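Local coordinates for protein shikimate 5-dehydrogenase AroE (5-dehydroshikimate reductase) (Mycobacterium tuberculosis, PDB 4P4G) that probably catalyses the NADP-dependent interconversion of 3-dehydroshikimate and shikimate on the way to chorismate, and holds shikimate in its pocket, at residues Pro5-Val10 with Pro57-Val62; Glu78-Ala83 with Arg100-Asp105; Ala89-Arg94 with Phe245-Gln250; Asp107-Ala112 with Pro130-Gly135. One frame throughout, in Å; residues are numbered along the deposited sequence.

Contact 1 of 4, residues Pro5-Val10 with Pro57-Val62; sequences PKKAGV and PEWVGV
Lys-7 and Trp-59 form a parallel beta bridge where strands 7-10 and 59-62 run side by side, their axes 4.9 Å apart and 14° from parallel. Lys-7 N donates to Glu-58 O (2.8 Å), while Lys-7 O takes the N-H of Val-60 (2.9 Å) nearly head-on. On the bridge's side-chain face, Lys-7 lies over the Trp-59 indole: CB stands above the ring, 3.8 Å from the centroid of the five-membered ring, in a CH-pi contact. Because the chain stays extended beyond CG, it continues across the ring, and CD comes 3.4 Å from Trp-59 NE1. A water in the ring plane accepts from both Trp-59 NE1 and Lys-7 NZ. The far end of the indole, CZ3, reaches the backbone of Ala-8, and Phe-55 stacks on the ring. Lys-6 and Glu-58 each bend at their second torsion (-60° and -47°), which brings Lys-6 NZ to Glu-58 OE1 in a 2.8 Å salt bridge. The middle of the Lys-6 chain packs by CG on Val-60 CG1 (3.7 Å). On the face that carries Ala-8, opposite the indole, Phe-251 of helix 236-252 touches Ala-8 and Val-60. The partly exposed N-terminal ends of these two strands thus use both lysines twice, their carbon chains as apolar cover and their ammonium groups for an ion pair and a water link.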
loop_
_atom_site.group_PDB
_atom_site.type_symbol
_atom_site.label_atom_id
_atom_site.label_comp_id
_atom_site.label_asym_id
_atom_site.label_seq_id
_atom_site.Cartn_x
_atom_site.Cartn_y
_atom_site.Cartn_z
ATOM N N PRO A 5 -21.992 12.523 13.752
ATOM C CA PRO A 5 -22.073 12.347 12.297
ATOM C C PRO A 5 -20.798 12.844 11.625
ATOM O O PRO A 5 -20.640 14.052 11.455
ATOM C CB PRO A 5 -23.242 13.250 11.906
ATOM C CG PRO A 5 -24.125 13.242 13.107
ATOM C CD PRO A 5 -23.217 13.123 14.302
ATOM N N LYS A 6 -19.914 11.923 11.255
ATOM C CA LYS A 6 -18.598 12.277 10.737
ATOM C C LYS A 6 -18.409 11.830 9.294
ATOM O O LYS A 6 -19.180 11.019 8.773
ATOM C CB LYS A 6 -17.502 11.675 11.612
ATOM C CG LYS A 6 -17.561 12.124 13.061
ATOM C CD LYS A 6 -17.420 13.636 13.170
ATOM C CE LYS A 6 -17.310 14.071 14.628
ATOM N NZ LYS A 6 -17.282 15.554 14.756
ATOM N N LYS A 7 -17.384 12.381 8.652
ATOM C CA LYS A 7 -17.090 12.085 7.258
ATOM C C LYS A 7 -15.662 11.590 7.117
ATOM O O LYS A 7 -14.745 12.104 7.772
ATOM C CB LYS A 7 -17.239 13.340 6.399
ATOM C CG LYS A 7 -18.620 13.977 6.411
ATOM C CD LYS A 7 -18.655 15.112 5.392
ATOM C CE LYS A 7 -19.811 16.055 5.609
ATOM N NZ LYS A 7 -19.476 17.444 5.115
ATOM N N ALA A 8 -15.478 10.597 6.256
ATOM C CA ALA A 8 -14.147 10.210 5.799
ATOM C C ALA A 8 -14.229 9.855 4.328
ATOM O O ALA A 8 -15.287 9.968 3.698
ATOM C CB ALA A 8 -13.596 9.056 6.618
ATOM N N GLY A 9 -13.119 9.415 3.768
ATOM C CA GLY A 9 -13.144 8.963 2.394
ATOM C C GLY A 9 -11.767 8.611 1.895
ATOM O O GLY A 9 -10.798 8.535 2.665
ATOM N N VAL A 10 -11.684 8.409 0.588
ATOM C CA VAL A 10 -10.431 8.046 -0.054
ATOM C C VAL A 10 -10.167 8.981 -1.234
ATOM O O VAL A 10 -11.070 9.277 -2.017
ATOM C CB VAL A 10 -10.451 6.567 -0.485
ATOM C CG1 VAL A 10 -11.605 6.279 -1.442
ATOM C CG2 VAL A 10 -9.104 6.172 -1.097
ATOM N N PRO A 57 -15.440 20.673 9.582
ATOM C CA PRO A 57 -15.014 20.129 10.875
ATOM C C PRO A 57 -15.541 18.719 11.147
ATOM O O PRO A 57 -15.114 18.095 12.113
ATOM C CB PRO A 57 -15.597 21.129 11.880
ATOM C CG PRO A 57 -16.818 21.653 11.209
ATOM C CD PRO A 57 -16.514 21.674 9.726
ATOM N N GLU A 58 -16.435 18.214 10.308
ATOM C CA GLU A 58 -16.923 16.854 10.511
ATOM C C GLU A 58 -16.077 15.783 9.813
ATOM O O GLU A 58 -16.330 14.595 9.986
ATOM C CB GLU A 58 -18.409 16.728 10.155
ATOM C CG GLU A 58 -19.310 17.832 10.762
ATOM C CD GLU A 58 -19.072 18.098 12.254
ATOM O OE1 GLU A 58 -18.715 17.162 13.006
ATOM O OE2 GLU A 58 -19.257 19.260 12.681
ATOM N N TRP A 59 -15.071 16.189 9.041
ATOM C CA TRP A 59 -14.125 15.221 8.474
ATOM C C TRP A 59 -13.126 14.757 9.530
ATOM O O TRP A 59 -12.426 15.576 10.130
ATOM C CB TRP A 59 -13.377 15.827 7.278
ATOM C CG TRP A 59 -14.238 15.935 6.078
ATOM C CD1 TRP A 59 -15.128 16.924 5.801
ATOM C CD2 TRP A 59 -14.317 15.007 4.993
ATOM N NE1 TRP A 59 -15.757 16.678 4.605
ATOM C CE2 TRP A 59 -15.274 15.503 4.087
ATOM C CE3 TRP A 59 -13.662 13.809 4.694
ATOM C CZ2 TRP A 59 -15.597 14.841 2.903
ATOM C CZ3 TRP A 59 -13.976 13.157 3.521
ATOM C CH2 TRP A 59 -14.940 13.670 2.641
ATOM N N VAL A 60 -13.057 13.448 9.759
ATOM C CA VAL A 60 -12.135 12.902 10.752
ATOM C C VAL A 60 -10.835 12.398 10.135
ATOM O O VAL A 60 -9.846 12.211 10.845
ATOM C CB VAL A 60 -12.753 11.727 11.536
ATOM C CG1 VAL A 60 -13.897 12.202 12.427
ATOM C CG2 VAL A 60 -13.218 10.642 10.581
ATOM N N GLY A 61 -10.850 12.150 8.833
ATOM C CA GLY A 61 -9.673 11.640 8.140
ATOM C C GLY A 61 -9.972 11.237 6.709
ATOM O O GLY A 61 -11.132 11.150 6.306
ATOM N N VAL A 62 -8.921 11.031 5.923
ATOM C CA VAL A 62 -9.061 10.471 4.585
ATOM C C VAL A 62 -7.946 9.474 4.336
ATOM O O VAL A 62 -6.833 9.606 4.866
ATOM C CB VAL A 62 -9.022 11.549 3.485
ATOM C CG1 VAL A 62 -10.267 12.388 3.507
ATOM C CG2 VAL A 62 -7.772 12.422 3.633
HETATM O O HOH W 1 -20.897 15.834 13.504
HETATM O O HOH W 2 -17.954 17.445 2.383
#

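Contact 2 of 4, residues Glu78-Ala83 with Arg100-Asp105; sequences ERTARA and RADNTD. With SKM ((3R,4S,5R)-3,4,5-trihydroxycyclohex-1-ene-1-carboxylic acid), chain C.
One edge of the substrate-binding domain's sheet, where Glu-78 and Arg-79 pair in parallel with Arg-100 and Ala-101, leads here into the wall of the shikimate pocket. Glu-78 O accepts from Ala-101 N (2.9 Å), and Thr-80 N donates to Ala-101 O (2.9 Å) along a nearly straight path. Thr-80 then ends the strand pairing and serves as N-cap of helix 81-86. With OG1 set between its backbone N and carbonyl carbon (chi1 65°), the hydroxyl accepts from Ala-83 N (3.2 Å) and donates to Asp-102 OD1 (2.6 Å), which it meets on the anti side of the carboxylate. Arg-82 sends an extended chain to the same aspartate. Asp-102 OD2 lies over a face of the guanidinium, whose plane is turned 62° from that of the carboxylate; the salt bridge to Arg-82 NH2 is so short that its exact geometry is doubtful. Arg-82 has a second anionic partner, Asp-107, at NH1, and Asp-102 OD2 also takes Gln-250 NE2. At the outer end, Arg-100 NE reaches Glu-78 OE2 (3.1 Å) from above the carboxylate plane, in a looser salt bridge. At the other end, Asp-105 OD1 accepts from O12 of shikimate (2.6 Å), and Asp-105 OD2 pairs with Lys-69. A hydroxyl, a guanidinium and an amide therefore converge on buried Asp-102, an environment that probably favours its ionised form and ties the helix start to the strand leading to the ligand.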
loop_
_atom_site.group_PDB
_atom_site.type_symbol
_atom_site.label_atom_id
_atom_site.label_comp_id
_atom_site.label_asym_id
_atom_site.label_seq_id
_atom_site.Cartn_x
_atom_site.Cartn_y
_atom_site.Cartn_z
ATOM N N GLU A 78 1.909 17.229 11.315
ATOM C CA GLU A 78 2.500 16.231 12.209
ATOM C C GLU A 78 2.576 14.938 11.427
ATOM O O GLU A 78 1.723 14.683 10.592
ATOM C CB GLU A 78 1.596 15.909 13.403
ATOM C CG GLU A 78 1.204 17.010 14.355
ATOM C CD GLU A 78 0.272 16.458 15.429
ATOM O OE1 GLU A 78 -0.616 17.193 15.909
ATOM O OE2 GLU A 78 0.424 15.267 15.777
ATOM N N ARG A 79 3.569 14.106 11.726
ATOM C CA ARG A 79 3.661 12.785 11.102
ATOM C C ARG A 79 3.998 11.722 12.133
ATOM O O ARG A 79 4.751 11.979 13.070
ATOM C CB ARG A 79 4.723 12.797 9.998
ATOM C CG ARG A 79 4.457 13.863 8.948
ATOM C CD ARG A 79 5.665 14.229 8.124
ATOM N NE ARG A 79 5.343 15.392 7.294
ATOM C CZ ARG A 79 5.868 16.602 7.452
ATOM N NH1 ARG A 79 6.777 16.818 8.394
ATOM N NH2 ARG A 79 5.490 17.593 6.651
ATOM N N THR A 80 3.438 10.526 11.971
ATOM C CA THR A 80 3.810 9.407 12.836
ATOM C C THR A 80 5.251 8.995 12.539
ATOM O O THR A 80 5.791 9.324 11.482
ATOM C CB THR A 80 2.886 8.187 12.636
ATOM O OG1 THR A 80 3.062 7.674 11.315
ATOM C CG2 THR A 80 1.423 8.569 12.832
ATOM N N ALA A 81 5.867 8.278 13.470
ATOM C CA ALA A 81 7.230 7.800 13.291
ATOM C C ALA A 81 7.342 6.969 12.020
ATOM O O ALA A 81 8.313 7.094 11.280
ATOM C CB ALA A 81 7.677 6.990 14.504
ATOM N N ARG A 82 6.346 6.127 11.765
ATOM C CA ARG A 82 6.414 5.239 10.607
ATOM C C ARG A 82 6.238 5.986 9.287
ATOM O O ARG A 82 6.885 5.641 8.304
ATOM C CB ARG A 82 5.446 4.048 10.725
ATOM C CG ARG A 82 4.005 4.391 11.014
ATOM C CD ARG A 82 3.171 3.113 11.213
ATOM N NE ARG A 82 1.865 3.395 11.800
ATOM C CZ ARG A 82 0.761 2.693 11.558
ATOM N NH1 ARG A 82 0.789 1.665 10.719
ATOM N NH2 ARG A 82 -0.381 3.025 12.152
ATOM N N ALA A 83 5.390 7.014 9.266
ATOM C CA ALA A 83 5.274 7.856 8.071
ATOM C C ALA A 83 6.598 8.568 7.802
ATOM O O ALA A 83 7.053 8.654 6.654
ATOM C CB ALA A 83 4.139 8.873 8.216
ATOM N N ARG A 100 -2.566 14.869 10.846
ATOM C CA ARG A 100 -1.414 13.990 11.046
ATOM C C ARG A 100 -1.342 12.956 9.930
ATOM O O ARG A 100 -2.355 12.348 9.565
ATOM C CB ARG A 100 -1.476 13.296 12.418
ATOM C CG ARG A 100 -0.279 12.380 12.706
ATOM C CD ARG A 100 -0.479 11.587 13.995
ATOM N NE ARG A 100 -0.829 12.457 15.112
ATOM C CZ ARG A 100 -2.038 12.511 15.663
ATOM N NH1 ARG A 100 -3.009 11.733 15.216
ATOM N NH2 ARG A 100 -2.272 13.340 16.669
ATOM N N ALA A 101 -0.144 12.764 9.386
ATOM C CA ALA A 101 0.088 11.753 8.363
ATOM C C ALA A 101 0.533 10.447 9.005
ATOM O O ALA A 101 1.414 10.433 9.877
ATOM C CB ALA A 101 1.136 12.223 7.368
ATOM N N ASP A 102 -0.062 9.350 8.561
ATOM C CA ASP A 102 0.412 8.031 8.957
ATOM C C ASP A 102 0.573 7.164 7.719
ATOM O O ASP A 102 0.078 7.493 6.632
ATOM C CB ASP A 102 -0.549 7.373 9.953
ATOM C CG ASP A 102 -0.001 6.058 10.511
ATOM O OD1 ASP A 102 1.242 5.933 10.643
ATOM O OD2 ASP A 102 -0.804 5.142 10.796
ATOM N N ASN A 103 1.295 6.064 7.867
ATOM C CA ASN A 103 1.373 5.096 6.796
ATOM C C ASN A 103 0.958 3.729 7.307
ATOM O O ASN A 103 1.673 3.108 8.096
ATOM C CB ASN A 103 2.774 5.026 6.196
ATOM C CG ASN A 103 2.792 4.258 4.903
ATOM O OD1 ASN A 103 2.482 3.063 4.882
ATOM N ND2 ASN A 103 3.139 4.929 3.813
ATOM N N THR A 104 -0.202 3.264 6.861
ATOM C CA THR A 104 -0.666 1.930 7.230
ATOM C C THR A 104 -0.414 0.862 6.159
ATOM O O THR A 104 -0.781 -0.301 6.364
ATOM C CB THR A 104 -2.166 1.928 7.602
ATOM O OG1 THR A 104 -2.949 2.124 6.417
ATOM C CG2 THR A 104 -2.486 3.041 8.592
ATOM N N ASP A 105 0.208 1.235 5.037
ATOM C CA ASP A 105 0.558 0.261 3.990
ATOM C C ASP A 105 1.628 -0.717 4.487
ATOM O O ASP A 105 1.771 -1.818 3.947
ATOM C CB ASP A 105 1.085 0.948 2.720
ATOM C CG ASP A 105 -0.002 1.635 1.915
ATOM O OD1 ASP A 105 -1.116 1.083 1.800
ATOM O OD2 ASP A 105 0.275 2.741 1.388
HETATM O O12 SKM C . -3.064 2.617 0.965
HETATM C C8 SKM C . -4.324 2.241 0.414
HETATM C C6 SKM C . -4.096 1.779 -0.998
HETATM O O7 SKM C . -3.277 2.693 -1.702
HETATM C C5 SKM C . -5.369 1.690 -1.669
HETATM C C4 SKM C . -6.529 2.206 -1.267
HETATM C C1 SKM C . -7.764 2.017 -2.130
HETATM O O2 SKM C . -8.860 2.428 -1.723
HETATM O O3 SKM C . -7.695 1.450 -3.236
HETATM C C10 SKM C . -6.685 2.996 0.066
HETATM C C9 SKM C . -5.258 3.413 0.530
HETATM O O11 SKM C . -5.395 3.777 1.860
#

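Contact 3 of 4, residues Ala89-Arg94 with Phe245-Gln250; sequences ANTLVR and FAQVEQ. With SKM ((3R,4S,5R)-3,4,5-trihydroxycyclohex-1-ene-1-carboxylic acid), chain C.
The side-chain amides of Asn-90 and Gln-247, their planes 35° apart, come together beside shikimate with Thr-91 between them. In the plane of the Gln-247 amide, NE2 donates to Thr-91 OG1 (2.9 Å, N-H...O angle 154°). Thr-91 OG1 in turn donates to Asn-90 OD1 (2.8 Å), approaching from above the plane of that amide. The threonine hydroxyl thus relays one amide to the other and helps fix how both are turned. Each then offers nitrogen to the ligand: Asn-90 ND2 to O12 of shikimate (2.9 Å) and Gln-247 NE2 to its O11 (3.0 Å). Gln-247 OE1 is held by Ser-63 and His-24, and Asn-90 OD1 also receives Thr-104 N. One helical turn on, Gln-250 folds its amide back, NE2 donating to Ala-246 O (3.2 Å), which lies in the amide's plane, though NE2 stands above that carbonyl's own plane; NE2 also binds Asp-102, and OE1 rests against Val-93 CG2 (3.7 Å). Val-93 CG1, anti to the backbone N (chi1 -175°) and so on the carbonyl side, touches Gln-250 O. The start of strand 91-95, with Asn-90 just before it, and helix 236-252, far apart in sequence, meet at the substrate pocket of a shikimate dehydrogenase.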
loop_
_atom_site.group_PDB
_atom_site.type_symbol
_atom_site.label_atom_id
_atom_site.label_comp_id
_atom_site.label_asym_id
_atom_site.label_seq_id
_atom_site.Cartn_x
_atom_site.Cartn_y
_atom_site.Cartn_z
ATOM N N ALA A 89 2.653 8.773 2.846
ATOM C CA ALA A 89 1.542 8.594 3.767
ATOM C C ALA A 89 0.305 8.202 3.002
ATOM O O ALA A 89 -0.037 8.840 2.011
ATOM C CB ALA A 89 1.287 9.884 4.526
ATOM N N ASN A 90 -0.390 7.175 3.475
ATOM C CA ASN A 90 -1.642 6.796 2.843
ATOM C C ASN A 90 -2.833 7.154 3.725
ATOM O O ASN A 90 -3.966 6.729 3.470
ATOM C CB ASN A 90 -1.652 5.292 2.568
ATOM C CG ASN A 90 -1.827 4.488 3.833
ATOM O OD1 ASN A 90 -1.366 4.895 4.902
ATOM N ND2 ASN A 90 -2.491 3.342 3.725
ATOM N N THR A 91 -2.575 7.926 4.775
ATOM C CA THR A 91 -3.614 8.245 5.761
ATOM C C THR A 91 -3.394 9.648 6.288
ATOM O O THR A 91 -2.275 10.001 6.659
ATOM C CB THR A 91 -3.540 7.270 6.961
ATOM O OG1 THR A 91 -3.491 5.919 6.491
ATOM C CG2 THR A 91 -4.741 7.436 7.892
ATOM N N LEU A 92 -4.446 10.462 6.285
ATOM C CA LEU A 92 -4.428 11.738 6.997
ATOM C C LEU A 92 -5.510 11.716 8.062
ATOM O O LEU A 92 -6.663 11.386 7.771
ATOM C CB LEU A 92 -4.688 12.894 6.034
ATOM C CG LEU A 92 -3.563 13.162 5.042
ATOM C CD1 LEU A 92 -4.064 14.085 3.949
ATOM C CD2 LEU A 92 -2.367 13.766 5.758
ATOM N N VAL A 93 -5.139 12.106 9.276
ATOM C CA VAL A 93 -6.038 12.078 10.426
ATOM C C VAL A 93 -6.202 13.491 10.972
ATOM O O VAL A 93 -5.212 14.185 11.232
ATOM C CB VAL A 93 -5.469 11.167 11.528
ATOM C CG1 VAL A 93 -6.465 11.017 12.693
ATOM C CG2 VAL A 93 -5.095 9.801 10.942
ATOM N N ARG A 94 -7.445 13.917 11.158
ATOM C CA ARG A 94 -7.703 15.257 11.664
ATOM C C ARG A 94 -7.280 15.337 13.127
ATOM O O ARG A 94 -7.556 14.421 13.910
ATOM C CB ARG A 94 -9.190 15.596 11.530
ATOM C CG ARG A 94 -9.499 17.073 11.726
ATOM C CD ARG A 94 -8.983 17.822 10.535
ATOM N NE ARG A 94 -9.707 19.063 10.277
ATOM C CZ ARG A 94 -9.220 20.265 10.556
ATOM N NH1 ARG A 94 -8.015 20.382 11.104
ATOM N NH2 ARG A 94 -9.930 21.350 10.285
ATOM N N PHE A 245 -7.356 -1.794 8.630
ATOM C CA PHE A 245 -7.538 -1.932 10.078
ATOM C C PHE A 245 -7.027 -0.711 10.844
ATOM O O PHE A 245 -7.736 -0.133 11.664
ATOM C CB PHE A 245 -6.813 -3.174 10.606
ATOM C CG PHE A 245 -7.351 -4.476 10.082
ATOM C CD1 PHE A 245 -8.710 -4.654 9.845
ATOM C CD2 PHE A 245 -6.486 -5.535 9.846
ATOM C CE1 PHE A 245 -9.194 -5.869 9.369
ATOM C CE2 PHE A 245 -6.965 -6.745 9.373
ATOM C CZ PHE A 245 -8.315 -6.913 9.134
ATOM N N ALA A 246 -5.793 -0.307 10.570
ATOM C CA ALA A 246 -5.192 0.786 11.317
ATOM C C ALA A 246 -5.820 2.118 10.935
ATOM O O ALA A 246 -5.819 3.059 11.724
ATOM C CB ALA A 246 -3.690 0.812 11.094
ATOM N N GLN A 247 -6.325 2.210 9.706
ATOM C CA GLN A 247 -6.998 3.429 9.284
ATOM C C GLN A 247 -8.302 3.610 10.050
ATOM O O GLN A 247 -8.608 4.706 10.540
ATOM C CB GLN A 247 -7.253 3.406 7.781
ATOM C CG GLN A 247 -6.033 3.717 6.953
ATOM C CD GLN A 247 -6.396 3.964 5.511
ATOM O OE1 GLN A 247 -7.491 3.590 5.060
ATOM N NE2 GLN A 247 -5.501 4.608 4.781
ATOM N N VAL A 248 -9.077 2.536 10.174
ATOM C CA VAL A 248 -10.314 2.601 10.956
ATOM C C VAL A 248 -10.028 3.005 12.404
ATOM O O VAL A 248 -10.729 3.839 12.968
ATOM C CB VAL A 248 -11.093 1.267 10.884
ATOM C CG1 VAL A 248 -12.246 1.265 11.867
ATOM C CG2 VAL A 248 -11.624 1.057 9.461
ATOM N N GLU A 249 -8.966 2.459 12.984
ATOM C CA GLU A 249 -8.581 2.805 14.352
ATOM C C GLU A 249 -8.288 4.290 14.508
ATOM O O GLU A 249 -8.701 4.905 15.488
ATOM C CB GLU A 249 -7.410 1.934 14.832
ATOM C CG GLU A 249 -7.800 0.453 14.884
ATOM C CD GLU A 249 -6.710 -0.457 15.393
ATOM O OE1 GLU A 249 -5.528 -0.048 15.379
ATOM O OE2 GLU A 249 -7.047 -1.591 15.810
ATOM N N GLN A 250 -7.588 4.870 13.540
ATOM C CA GLN A 250 -7.231 6.277 13.640
ATOM C C GLN A 250 -8.406 7.206 13.355
ATOM O O GLN A 250 -8.490 8.288 13.932
ATOM C CB GLN A 250 -6.035 6.595 12.750
ATOM C CG GLN A 250 -4.723 6.049 13.317
ATOM C CD GLN A 250 -3.591 6.155 12.339
ATOM O OE1 GLN A 250 -2.864 7.147 12.325
ATOM N NE2 GLN A 250 -3.428 5.132 11.506
HETATM O O12 SKM C . -3.064 2.617 0.965
HETATM C C8 SKM C . -4.324 2.241 0.414
HETATM C C6 SKM C . -4.096 1.779 -0.998
HETATM O O7 SKM C . -3.277 2.693 -1.702
HETATM C C5 SKM C . -5.369 1.690 -1.669
HETATM C C4 SKM C . -6.529 2.206 -1.267
HETATM C C1 SKM C . -7.764 2.017 -2.130
HETATM O O2 SKM C . -8.860 2.428 -1.723
HETATM O O3 SKM C . -7.695 1.450 -3.236
HETATM C C10 SKM C . -6.685 2.996 0.066
HETATM C C9 SKM C . -5.258 3.413 0.530
HETATM O O11 SKM C . -5.395 3.777 1.860
#

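Contact 4 of 4, residues Asp107-Ala112 with Pro130-Gly135; sequences DGVAGA and PAAVVG
Val-109 is directed toward helix 130-135, and its two methyls divide the work. CG2, which lies anti to the carbonyl carbon, presses on Ala-132, 3.9 Å from its CA and 4.4 Å from its CB, and also approaches Ala-131 O. CG1, anti to the backbone N (chi1 174°), turns instead to Gly-135 and stops 4.4 Å from its CA. The valine therefore spans Ala-132 and Gly-135, three residues apart and so about one helical turn, meeting backbone as much as side chain. Ala-110 follows it with its methyl directed along the interface, and its CB lies 4.3 Å from Gly-135 O. Since glycine carries no side chain there, the backbones come close: the CA atoms of Ala-110 and Gly-135 are 5.1 Å apart. The helix axes approach to 8.2 Å and cross at -48°. Helix 129-139 follows the first strand of the parallel sheet behind a glycine-rich turn, consistent with the first beta-alpha unit of a Rossmann-type NADP-binding domain, whereas helix 105-113 leads into that domain from the substrate-binding one. The cohesion is van der Waals contact between small apolar groups, and Asp-107 points away from this interface. Val-134 and Ala-131 extend the contact to Ile-106 and Asp-105 at the start of helix 105-113, while Pro-130 packs on Leu-157 and Leu-160 of helix 151-163.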
loop_
_atom_site.group_PDB
_atom_site.type_symbol
_atom_site.label_atom_id
_atom_site.label_comp_id
_atom_site.label_asym_id
_atom_site.label_seq_id
_atom_site.Cartn_x
_atom_site.Cartn_y
_atom_site.Cartn_z
ATOM N N ASP A 107 1.521 -2.113 7.464
ATOM C CA ASP A 107 0.622 -3.158 7.977
ATOM C C ASP A 107 0.014 -3.976 6.849
ATOM O O ASP A 107 -0.181 -5.188 6.986
ATOM C CB ASP A 107 -0.538 -2.552 8.767
ATOM C CG ASP A 107 -0.103 -1.892 10.049
ATOM O OD1 ASP A 107 1.030 -2.143 10.509
ATOM O OD2 ASP A 107 -0.922 -1.133 10.616
ATOM N N GLY A 108 -0.333 -3.298 5.755
ATOM C CA GLY A 108 -0.904 -3.950 4.596
ATOM C C GLY A 108 0.012 -5.035 4.079
ATOM O O GLY A 108 -0.418 -6.171 3.832
ATOM N N VAL A 109 1.287 -4.697 3.944
ATOM C CA VAL A 109 2.267 -5.644 3.423
ATOM C C VAL A 109 2.530 -6.755 4.429
ATOM O O VAL A 109 2.431 -7.946 4.100
ATOM C CB VAL A 109 3.563 -4.919 3.018
ATOM C CG1 VAL A 109 4.645 -5.912 2.613
ATOM C CG2 VAL A 109 3.275 -3.949 1.870
ATOM N N ALA A 110 2.847 -6.377 5.663
ATOM C CA ALA A 110 3.156 -7.359 6.700
ATOM C C ALA A 110 1.996 -8.293 6.979
ATOM O O ALA A 110 2.190 -9.505 7.131
ATOM C CB ALA A 110 3.606 -6.677 7.975
ATOM N N GLY A 111 0.786 -7.740 7.043
ATOM C CA GLY A 111 -0.394 -8.538 7.338
ATOM C C GLY A 111 -0.811 -9.458 6.210
ATOM O O GLY A 111 -1.249 -10.585 6.453
ATOM N N ALA A 112 -0.701 -8.980 4.972
ATOM C CA ALA A 112 -1.075 -9.783 3.808
ATOM C C ALA A 112 -0.125 -10.961 3.622
ATOM O O ALA A 112 -0.555 -12.069 3.272
ATOM C CB ALA A 112 -1.097 -8.934 2.562
ATOM N N PRO A 130 8.137 2.280 -0.736
ATOM C CA PRO A 130 8.878 2.296 0.532
ATOM C C PRO A 130 8.138 1.585 1.661
ATOM O O PRO A 130 8.792 1.044 2.544
ATOM C CB PRO A 130 9.045 3.785 0.834
ATOM C CG PRO A 130 7.987 4.474 0.028
ATOM C CD PRO A 130 7.771 3.637 -1.185
ATOM N N ALA A 131 6.806 1.577 1.628
ATOM C CA ALA A 131 6.042 0.791 2.593
ATOM C C ALA A 131 6.311 -0.695 2.431
ATOM O O ALA A 131 6.359 -1.432 3.415
ATOM C CB ALA A 131 4.559 1.083 2.473
ATOM N N ALA A 132 6.472 -1.148 1.190
ATOM C CA ALA A 132 6.826 -2.545 0.957
ATOM C C ALA A 132 8.206 -2.855 1.547
ATOM O O ALA A 132 8.404 -3.922 2.118
ATOM C CB ALA A 132 6.784 -2.876 -0.510
ATOM N N VAL A 133 9.153 -1.931 1.402
ATOM C CA VAL A 133 10.489 -2.127 1.966
ATOM C C VAL A 133 10.443 -2.269 3.485
ATOM O O VAL A 133 10.986 -3.229 4.044
ATOM C CB VAL A 133 11.448 -0.994 1.534
ATOM C CG1 VAL A 133 12.761 -1.054 2.323
ATOM C CG2 VAL A 133 11.708 -1.081 0.030
ATOM N N VAL A 134 9.765 -1.336 4.149
ATOM C CA VAL A 134 9.676 -1.349 5.605
ATOM C C VAL A 134 8.853 -2.531 6.131
ATOM O O VAL A 134 9.229 -3.160 7.119
ATOM C CB VAL A 134 9.134 -0.006 6.134
ATOM C CG1 VAL A 134 8.846 -0.075 7.636
ATOM C CG2 VAL A 134 10.134 1.105 5.831
ATOM N N GLY A 135 7.741 -2.840 5.464
ATOM C CA GLY A 135 6.936 -4.001 5.828
ATOM C C GLY A 135 7.715 -5.302 5.721
ATOM O O GLY A 135 7.636 -6.148 6.613
#

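Overall arrangement
Contacts 1, 2 and 3 share the mixed sheet of the substrate-binding domain: strand 59-64 of contact 1 neighbours strand 91-95 of contact 3, which neighbours strand 98-102 of contact 2. Probable backbone bonds from Leu-92 N to Val-62 O and from Arg-94 N to Val-60 O join contacts 1 and 3. Contacts 1 and 2 are partly buried and set one and two ion pairs beside backbone pairing; contact 3 is buried and relies on amides and a hydroxyl. Contacts 2 and 3 both reach shikimate. Contact 4, also buried, lies nearest the chain's centre and is apolar; it touches contact 2 where Ala-131 packs against Asn-103, and contact 3 through Ala-246 with Asp-107.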